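Local coordinates for VWFA domain-containing protein (Bacteroides thetaiotaomicron, PDB 3IBS), which binds a magnesium ion through its von Willebrand factor A domain and is probably membrane-bound, its biological role being unknown, at residues I56-Q65 against L86-A97; L34-S42 against K76-P84. One frame throughout, in Å; residues are numbered along the deposited sequence.

How the contacts relate
Both contacts lie in one von Willebrand factor A domain and are partly buried, each with an apolar inner part against the sheet and a polar, charged outer part. Contact 1 joins the hairpin between strands 52-58 and 62-69 to the loop that runs past the magnesium site into helix 94-102; it mixes apolar packing with backbone hydrogen bonds and a weak, more exposed salt bridge. Contact 2 pairs helix 33-46 with helix 72-80 on the other face of the sheet, with leucine and isoleucine toward the strands and a lysine bound to carbonyl oxygens. The two meet where Gln65 NE2 probably hydrogen-bonds Phe78 O and where Val57 packs on Ile82.

Contact 1: residues I56-Q65 against L86-A97; sequences IVFAGDAFTQ and LISKQGTAIGEA
The loop that passes beside the metal site of the von Willebrand A fold wraps round the hairpin 56-65, with Gly60 and Ala59 at its turn pressed against Lys89, Gly91 and Ala93. Two backbone bonds fasten the turn: Ala93 N donates to Ala59 O at 2.8 Å, nearly in line with the carbonyl (161°), and Gly60 N reaches Lys89 O at 2.9 Å from above the carbonyl plane. Glycine suits position 60, because a beta carbon would run into Gln90 O and Lys89 CG.

On one side of the hairpin, Phe58 stands against the start of helix 94-102. Its CG sits between the backbone N and the carbonyl carbon (chi1 71°), which turns the ring to Ala97 CB, 3.6 Å from CD2, while Ile94 CA lies over one face, toward the rim, and Thr92 CG2 comes to the edge. Thr92 is probably the threonine of a MIDAS-type site: its side chain is about 4 Å from the magnesium ion held by Ser21 and Ser23, and its OG1 bonds to Glu122 O. Gln90 OE1 takes a bond from Asn22 N.

Across the hairpin, Ile87 offers its apolar branches: CD1 touches Phe58 CA at 3.6 Å and CG1 meets the edge of the Phe63 ring, 3.6 Å from CE2. Nearer solvent, the extended Lys89 crosses Asp61 at about a right angle, and its NZ forms a weak salt bridge to Asp61 OD1 at 3.5 Å. Glu96 OE1 lies 4.2 Å from the same OD1, so the lysine probably offsets some of the repulsion between the two carboxylates.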
loop_
_atom_site.group_PDB
_atom_site.type_symbol
_atom_site.label_atom_id
_atom_site.label_comp_id
_atom_site.label_asym_id
_atom_site.label_seq_id
_atom_site.Cartn_x
_atom_site.Cartn_y
_atom_site.Cartn_z
ATOM N N ILE A 56 -18.167 17.649 -14.591
ATOM C CA ILE A 56 -17.444 18.570 -13.719
ATOM C C ILE A 56 -16.408 17.727 -13.009
ATOM O O ILE A 56 -16.702 16.583 -12.667
ATOM C CB ILE A 56 -18.415 19.151 -12.676
ATOM C CG1 ILE A 56 -19.294 20.219 -13.329
ATOM C CG2 ILE A 56 -17.679 19.695 -11.440
ATOM C CD1 ILE A 56 -20.588 20.443 -12.606
ATOM N N VAL A 57 -15.192 18.251 -12.854
ATOM C CA VAL A 57 -14.193 17.596 -12.031
ATOM C C VAL A 57 -13.977 18.465 -10.786
ATOM O O VAL A 57 -14.153 19.691 -10.843
ATOM C CB VAL A 57 -12.878 17.292 -12.806
ATOM C CG1 VAL A 57 -13.113 16.215 -13.883
ATOM C CG2 VAL A 57 -12.314 18.566 -13.473
ATOM N N PHE A 58 -13.678 17.837 -9.650
ATOM C CA PHE A 58 -13.444 18.618 -8.433
ATOM C C PHE A 58 -12.399 18.002 -7.534
ATOM O O PHE A 58 -12.187 16.766 -7.499
ATOM C CB PHE A 58 -14.755 18.859 -7.650
ATOM C CG PHE A 58 -15.323 17.617 -6.981
ATOM C CD1 PHE A 58 -14.947 17.278 -5.666
ATOM C CD2 PHE A 58 -16.241 16.811 -7.648
ATOM C CE1 PHE A 58 -15.470 16.150 -5.039
ATOM C CE2 PHE A 58 -16.783 15.684 -7.037
ATOM C CZ PHE A 58 -16.401 15.332 -5.738
ATOM N N ALA A 59 -11.732 18.886 -6.805
ATOM C CA ALA A 59 -10.978 18.482 -5.649
ATOM C C ALA A 59 -11.213 19.595 -4.629
ATOM O O ALA A 59 -12.314 19.700 -4.094
ATOM C CB ALA A 59 -9.484 18.275 -6.013
ATOM N N GLY A 60 -10.220 20.440 -4.380
ATOM C CA GLY A 60 -10.416 21.642 -3.553
ATOM C C GLY A 60 -11.278 22.706 -4.217
ATOM O O GLY A 60 -11.938 23.491 -3.524
ATOM N N ASP A 61 -11.259 22.741 -5.549
ATOM C CA ASP A 61 -12.169 23.558 -6.362
ATOM C C ASP A 61 -12.926 22.635 -7.313
ATOM O O ASP A 61 -12.562 21.454 -7.452
ATOM C CB ASP A 61 -11.379 24.581 -7.212
ATOM C CG ASP A 61 -10.641 25.636 -6.361
ATOM O OD1 ASP A 61 -11.212 26.127 -5.355
ATOM O OD2 ASP A 61 -9.476 25.971 -6.698
ATOM N N ALA A 62 -13.938 23.178 -7.996
ATOM C CA ALA A 62 -14.665 22.468 -9.043
ATOM C C ALA A 62 -14.654 23.255 -10.348
ATOM O O ALA A 62 -14.791 24.452 -10.330
ATOM C CB ALA A 62 -16.110 22.209 -8.619
ATOM N N PHE A 63 -14.530 22.567 -11.479
ATOM C CA PHE A 63 -14.727 23.219 -12.760
ATOM C C PHE A 63 -15.402 22.321 -13.787
ATOM O O PHE A 63 -15.411 21.098 -13.647
ATOM C CB PHE A 63 -13.423 23.876 -13.280
ATOM C CG PHE A 63 -12.437 22.926 -13.917
ATOM C CD1 PHE A 63 -12.564 22.549 -15.262
ATOM C CD2 PHE A 63 -11.336 22.465 -13.198
ATOM C CE1 PHE A 63 -11.619 21.680 -15.873
ATOM C CE2 PHE A 63 -10.389 21.601 -13.797
ATOM C CZ PHE A 63 -10.534 21.210 -15.132
ATOM N N THR A 64 -15.972 22.952 -14.806
ATOM C CA THR A 64 -16.642 22.262 -15.885
ATOM C C THR A 64 -15.637 21.645 -16.831
ATOM O O THR A 64 -14.853 22.359 -17.470
ATOM C CB THR A 64 -17.526 23.247 -16.686
ATOM O OG1 THR A 64 -18.538 23.778 -15.812
ATOM C CG2 THR A 64 -18.198 22.520 -17.888
ATOM N N GLN A 65 -15.672 20.327 -16.942
ATOM C CA GLN A 65 -14.751 19.605 -17.833
ATOM C C GLN A 65 -15.424 19.456 -19.177
ATOM O O GLN A 65 -14.799 19.629 -20.198
ATOM C CB GLN A 65 -14.361 18.231 -17.247
ATOM C CG GLN A 65 -13.644 17.231 -18.230
ATOM C CD GLN A 65 -12.184 17.592 -18.473
ATOM O OE1 GLN A 65 -11.656 18.536 -17.862
ATOM N NE2 GLN A 65 -11.518 16.847 -19.363
ATOM N N LEU A 86 -5.281 18.137 -13.265
ATOM C CA LEU A 86 -6.190 19.214 -13.700
ATOM C C LEU A 86 -6.479 20.246 -12.593
ATOM O O LEU A 86 -6.756 21.401 -12.887
ATOM C CB LEU A 86 -7.515 18.646 -14.227
ATOM C CG LEU A 86 -7.413 17.812 -15.498
ATOM C CD1 LEU A 86 -8.795 17.219 -15.799
ATOM C CD2 LEU A 86 -6.848 18.651 -16.678
ATOM N N ILE A 87 -6.456 19.810 -11.332
ATOM C CA ILE A 87 -6.698 20.709 -10.189
ATOM C C ILE A 87 -5.614 20.511 -9.136
ATOM O O ILE A 87 -5.472 19.422 -8.579
ATOM C CB ILE A 87 -8.082 20.453 -9.528
ATOM C CG1 ILE A 87 -9.219 20.636 -10.538
ATOM C CG2 ILE A 87 -8.285 21.373 -8.292
ATOM C CD1 ILE A 87 -10.558 20.137 -10.042
ATOM N N SER A 88 -4.861 21.565 -8.841
ATOM C CA SER A 88 -3.800 21.463 -7.824
ATOM C C SER A 88 -4.284 21.665 -6.376
ATOM O O SER A 88 -3.799 20.995 -5.479
ATOM C CB SER A 88 -2.631 22.396 -8.143
ATOM O OG SER A 88 -3.108 23.706 -8.362
ATOM N N LYS A 89 -5.226 22.576 -6.150
ATOM C CA LYS A 89 -5.805 22.780 -4.817
ATOM C C LYS A 89 -6.498 21.509 -4.316
ATOM O O LYS A 89 -7.423 20.995 -4.959
ATOM C CB LYS A 89 -6.799 23.939 -4.850
ATOM C CG LYS A 89 -7.557 24.161 -3.560
ATOM C CD LYS A 89 -8.295 25.484 -3.579
ATOM C CE LYS A 89 -9.157 25.666 -2.336
ATOM N NZ LYS A 89 -9.774 27.035 -2.315
ATOM N N GLN A 90 -6.054 20.996 -3.167
ATOM C CA GLN A 90 -6.635 19.753 -2.668
ATOM C C GLN A 90 -7.851 20.009 -1.766
ATOM O O GLN A 90 -8.060 21.121 -1.295
ATOM C CB GLN A 90 -5.562 18.820 -2.062
ATOM C CG GLN A 90 -4.601 18.228 -3.158
ATOM C CD GLN A 90 -5.378 17.524 -4.310
ATOM O OE1 GLN A 90 -5.979 16.460 -4.099
ATOM N NE2 GLN A 90 -5.349 18.115 -5.520
ATOM N N GLY A 91 -8.679 18.987 -1.590
ATOM C CA GLY A 91 -9.915 19.101 -0.809
ATOM C C GLY A 91 -10.967 18.214 -1.439
ATOM O O GLY A 91 -10.687 17.483 -2.406
ATOM N N THR A 92 -12.179 18.261 -0.896
ATOM C CA THR A 92 -13.269 17.419 -1.363
ATOM C C THR A 92 -14.513 18.297 -1.471
ATOM O O THR A 92 -15.462 18.140 -0.695
ATOM C CB THR A 92 -13.530 16.232 -0.396
ATOM O OG1 THR A 92 -12.295 15.579 -0.089
ATOM C CG2 THR A 92 -14.501 15.191 -1.029
ATOM N N ALA A 93 -14.501 19.201 -2.445
ATOM C CA ALA A 93 -15.535 20.242 -2.555
ATOM C C ALA A 93 -16.783 19.777 -3.301
ATOM O O ALA A 93 -17.107 20.282 -4.384
ATOM C CB ALA A 93 -14.947 21.521 -3.188
ATOM N N ILE A 94 -17.473 18.793 -2.714
ATOM C CA ILE A 94 -18.673 18.200 -3.307
ATOM C C ILE A 94 -19.814 19.235 -3.464
ATOM O O ILE A 94 -20.507 19.238 -4.482
ATOM C CB ILE A 94 -19.181 16.942 -2.518
ATOM C CG1 ILE A 94 -18.130 15.816 -2.516
ATOM C CG2 ILE A 94 -20.500 16.407 -3.138
ATOM C CD1 ILE A 94 -18.402 14.728 -1.429
ATOM N N GLY A 95 -20.006 20.084 -2.454
ATOM C CA GLY A 95 -21.016 21.153 -2.502
ATOM C C GLY A 95 -20.825 22.123 -3.657
ATOM O O GLY A 95 -21.768 22.383 -4.413
ATOM N N GLU A 96 -19.607 22.650 -3.800
ATOM C CA GLU A 96 -19.259 23.488 -4.943
ATOM C C GLU A 96 -19.551 22.782 -6.288
ATOM O O GLU A 96 -20.081 23.406 -7.215
ATOM C CB GLU A 96 -17.791 23.939 -4.869
ATOM C CG GLU A 96 -17.484 24.913 -3.722
ATOM C CD GLU A 96 -16.001 25.293 -3.632
ATOM O OE1 GLU A 96 -15.287 25.218 -4.653
ATOM O OE2 GLU A 96 -15.538 25.671 -2.531
ATOM N N ALA A 97 -19.248 21.483 -6.378
ATOM C CA ALA A 97 -19.480 20.748 -7.628
ATOM C C ALA A 97 -20.978 20.604 -7.928
ATOM O O ALA A 97 -21.418 20.856 -9.049
ATOM C CB ALA A 97 -18.766 19.378 -7.619
#

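Contact 2: residues L34-S42 against K76-P84; sequences LEKAKRLIS and KMFLESISP
Leu79 slots its two methyls between the side chains of Lys38, Ile41 and Ser42 on the neighbouring helix. With CG anti to the backbone N (chi1 -172°), its CD1 lies 3.9 Å from Ile41 CG2 and also against Lys38 CG, while CD2 reaches Ser42 N at 3.6 Å. A branched, purely apolar side chain suits this buried place, where it meets mostly methyls and helix backbone.

Lys38 runs past Leu79 in the opposite direction, lending its methylene chain to the apolar contact and its amine to polar atoms. The bend at chi3 (68°) carries NZ to the carbonyls of Glu80 and Ile82: it lies 2.7 Å from Ile82 O, in that carbonyl's plane, and makes only a weak bond with Glu80 O. A water bridges the weaker pair, accepting from Lys38 NZ at 2.7 Å and donating to Glu80 O at 2.8 Å. Glu35 OE2, one turn earlier, forms a salt bridge with Lys38 NZ at 3.5 Å, so the charge is shared between a carboxylate and carbonyl oxygens near a helix's C-terminal end, which would probably stabilise it. A methionine in its place would probably leave Ile82 O and the bridging water without their donor, and Glu35 without its opposite charge.

Toward one end Leu34 CD2 rests on Pro84 CD at 3.7 Å; at the other, the chain of Lys76 passes Ser42 while its NZ pairs with Asp46. The axes of the segments 34-42 and 76-80 run antiparallel (179°), 10.3 Å apart at closest approach, and beneath them Leu34, Ile41, Leu79 and Ile82 settle on strands 13-19 and 52-58, with Ile41 also reaching Ile118 of strand 113-119.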
loop_
_atom_site.group_PDB
_atom_site.type_symbol
_atom_site.label_atom_id
_atom_site.label_comp_id
_atom_site.label_asym_id
_atom_site.label_seq_id
_atom_site.Cartn_x
_atom_site.Cartn_y
_atom_site.Cartn_z
ATOM N N LEU A 34 -10.189 6.313 -9.543
ATOM C CA LEU A 34 -10.448 7.242 -10.632
ATOM C C LEU A 34 -10.645 6.527 -11.972
ATOM O O LEU A 34 -11.553 6.872 -12.739
ATOM C CB LEU A 34 -9.302 8.259 -10.760
ATOM C CG LEU A 34 -9.445 9.305 -11.856
ATOM C CD1 LEU A 34 -10.820 10.023 -11.834
ATOM C CD2 LEU A 34 -8.301 10.318 -11.775
ATOM N N GLU A 35 -9.784 5.559 -12.263
ATOM C CA GLU A 35 -9.831 4.898 -13.576
ATOM C C GLU A 35 -11.083 4.008 -13.706
ATOM O O GLU A 35 -11.693 3.932 -14.777
ATOM C CB GLU A 35 -8.518 4.165 -13.874
ATOM C CG GLU A 35 -8.252 3.908 -15.339
ATOM C CD GLU A 35 -8.167 5.197 -16.184
ATOM O OE1 GLU A 35 -8.451 5.094 -17.388
ATOM O OE2 GLU A 35 -7.838 6.301 -15.661
ATOM N N LYS A 36 -11.466 3.367 -12.607
ATOM C CA LYS A 36 -12.745 2.661 -12.500
ATOM C C LYS A 36 -13.919 3.627 -12.705
ATOM O O LYS A 36 -14.865 3.317 -13.435
ATOM C CB LYS A 36 -12.865 1.971 -11.139
ATOM C CG LYS A 36 -14.265 1.333 -10.839
ATOM C CD LYS A 36 -14.540 0.148 -11.755
ATOM C CE LYS A 36 -15.895 -0.510 -11.465
ATOM N NZ LYS A 36 -15.970 -1.867 -12.143
ATOM N N ALA A 37 -13.865 4.802 -12.088
ATOM C CA ALA A 37 -14.916 5.795 -12.326
ATOM C C ALA A 37 -15.023 6.164 -13.810
ATOM O O ALA A 37 -16.109 6.297 -14.341
ATOM C CB ALA A 37 -14.661 7.048 -11.498
ATOM N N LYS A 38 -13.896 6.355 -14.473
ATOM C CA LYS A 38 -13.919 6.713 -15.889
ATOM C C LYS A 38 -14.532 5.608 -16.750
ATOM O O LYS A 38 -15.357 5.860 -17.627
ATOM C CB LYS A 38 -12.500 7.101 -16.367
ATOM C CG LYS A 38 -12.058 8.433 -15.790
ATOM C CD LYS A 38 -10.554 8.652 -15.805
ATOM C CE LYS A 38 -9.982 8.803 -17.190
ATOM N NZ LYS A 38 -8.644 9.440 -17.055
ATOM N N ARG A 39 -14.163 4.370 -16.458
ATOM C CA ARG A 39 -14.689 3.240 -17.191
ATOM C C ARG A 39 -16.190 3.098 -16.987
ATOM O O ARG A 39 -16.907 2.781 -17.944
ATOM C CB ARG A 39 -13.941 1.960 -16.796
ATOM C CG ARG A 39 -12.489 2.021 -17.270
ATOM C CD ARG A 39 -11.751 0.757 -16.896
ATOM N NE ARG A 39 -10.374 0.854 -17.345
ATOM C CZ ARG A 39 -9.473 -0.109 -17.212
ATOM N NH1 ARG A 39 -9.793 -1.258 -16.618
ATOM N NH2 ARG A 39 -8.252 0.101 -17.662
ATOM N N LEU A 40 -16.662 3.364 -15.763
ATOM C CA LEU A 40 -18.093 3.357 -15.462
ATOM C C LEU A 40 -18.823 4.471 -16.231
ATOM O O LEU A 40 -19.912 4.248 -16.759
ATOM C CB LEU A 40 -18.347 3.542 -13.955
ATOM C CG LEU A 40 -19.806 3.531 -13.440
ATOM C CD1 LEU A 40 -19.835 3.084 -11.965
ATOM C CD2 LEU A 40 -20.517 4.881 -13.579
ATOM N N ILE A 41 -18.227 5.668 -16.257
ATOM C CA ILE A 41 -18.840 6.802 -16.959
ATOM C C ILE A 41 -18.964 6.537 -18.468
ATOM O O ILE A 41 -19.971 6.854 -19.093
ATOM C CB ILE A 41 -18.057 8.101 -16.720
ATOM C CG1 ILE A 41 -18.174 8.529 -15.237
ATOM C CG2 ILE A 41 -18.573 9.229 -17.659
ATOM C CD1 ILE A 41 -17.053 9.494 -14.809
ATOM N N SER A 42 -17.908 5.973 -19.036
ATOM C CA SER A 42 -17.902 5.609 -20.441
ATOM C C SER A 42 -19.069 4.670 -20.742
ATOM O O SER A 42 -19.769 4.859 -21.729
ATOM C CB SER A 42 -16.554 4.994 -20.841
ATOM O OG SER A 42 -16.562 4.674 -22.219
ATOM N N LYS A 76 -16.697 11.069 -24.475
ATOM C CA LYS A 76 -15.725 10.022 -24.174
ATOM C C LYS A 76 -14.261 10.478 -24.303
ATOM O O LYS A 76 -13.418 10.080 -23.500
ATOM C CB LYS A 76 -16.018 8.769 -25.010
ATOM C CG LYS A 76 -17.306 8.096 -24.530
ATOM C CD LYS A 76 -17.819 7.017 -25.468
ATOM C CE LYS A 76 -17.685 5.674 -24.838
ATOM N NZ LYS A 76 -18.098 4.592 -25.770
HETATM N N MSE A 77 -13.953 11.322 -25.284
HETATM C CA MSE A 77 -12.570 11.777 -25.406
HETATM C C MSE A 77 -12.195 12.850 -24.354
HETATM O O MSE A 77 -11.027 12.967 -23.987
HETATM C CB MSE A 77 -12.232 12.188 -26.846
HETATM C CG MSE A 77 -12.596 13.585 -27.220
HETATM SE SE MSE A 77 -11.164 14.832 -26.795
HETATM C CE MSE A 77 -11.590 16.206 -28.128
ATOM N N PHE A 78 -13.185 13.602 -23.863
ATOM C CA PHE A 78 -12.977 14.519 -22.718
ATOM C C PHE A 78 -12.744 13.752 -21.407
ATOM O O PHE A 78 -12.034 14.198 -20.509
ATOM C CB PHE A 78 -14.177 15.467 -22.566
ATOM C CG PHE A 78 -14.080 16.701 -23.442
ATOM C CD1 PHE A 78 -14.011 16.595 -24.837
ATOM C CD2 PHE A 78 -14.041 17.964 -22.877
ATOM C CE1 PHE A 78 -13.912 17.740 -25.660
ATOM C CE2 PHE A 78 -13.938 19.100 -23.687
ATOM C CZ PHE A 78 -13.858 18.975 -25.079
ATOM N N LEU A 79 -13.352 12.581 -21.332
ATOM C CA LEU A 79 -13.206 11.692 -20.196
ATOM C C LEU A 79 -11.762 11.241 -20.083
ATOM O O LEU A 79 -11.175 11.290 -19.010
ATOM C CB LEU A 79 -14.128 10.483 -20.401
ATOM C CG LEU A 79 -14.356 9.452 -19.320
ATOM C CD1 LEU A 79 -14.818 10.098 -18.017
ATOM C CD2 LEU A 79 -15.369 8.440 -19.829
ATOM N N GLU A 80 -11.180 10.848 -21.216
ATOM C CA GLU A 80 -9.826 10.291 -21.246
ATOM C C GLU A 80 -8.750 11.248 -20.715
ATOM O O GLU A 80 -7.754 10.813 -20.120
ATOM C CB GLU A 80 -9.499 9.768 -22.667
ATOM C CG GLU A 80 -8.020 9.808 -23.085
ATOM C CD GLU A 80 -7.558 11.206 -23.549
ATOM O OE1 GLU A 80 -8.343 11.935 -24.226
ATOM O OE2 GLU A 80 -6.397 11.569 -23.235
ATOM N N SER A 81 -8.944 12.548 -20.915
ATOM C CA SER A 81 -7.945 13.532 -20.496
ATOM C C SER A 81 -7.995 13.860 -18.979
ATOM O O SER A 81 -7.132 14.578 -18.462
ATOM C CB SER A 81 -8.086 14.804 -21.341
ATOM O OG SER A 81 -9.125 15.640 -20.831
ATOM N N ILE A 82 -8.991 13.330 -18.269
ATOM C CA ILE A 82 -9.153 13.608 -16.844
ATOM C C ILE A 82 -8.057 12.956 -15.976
ATOM O O ILE A 82 -7.820 11.758 -16.066
ATOM C CB ILE A 82 -10.574 13.206 -16.340
ATOM C CG1 ILE A 82 -11.636 14.097 -17.020
ATOM C CG2 ILE A 82 -10.659 13.302 -14.801
ATOM C CD1 ILE A 82 -13.069 13.709 -16.760
ATOM N N SER A 83 -7.382 13.771 -15.167
ATOM C CA SER A 83 -6.444 13.276 -14.150
ATOM C C SER A 83 -6.342 14.317 -13.025
ATOM O O SER A 83 -6.737 15.465 -13.224
ATOM C CB SER A 83 -5.073 12.999 -14.773
ATOM O OG SER A 83 -4.377 14.207 -14.991
ATOM N N PRO A 84 -5.812 13.929 -11.841
ATOM C CA PRO A 84 -5.733 14.836 -10.691
ATOM C C PRO A 84 -4.960 16.135 -10.949
ATOM O O PRO A 84 -5.226 17.141 -10.305
ATOM C CB PRO A 84 -5.002 13.988 -9.634
ATOM C CG PRO A 84 -5.420 12.586 -9.974
ATOM C CD PRO A 84 -5.356 12.568 -11.483
HETATM O O HOH W 1 -7.475 8.185 -19.170
#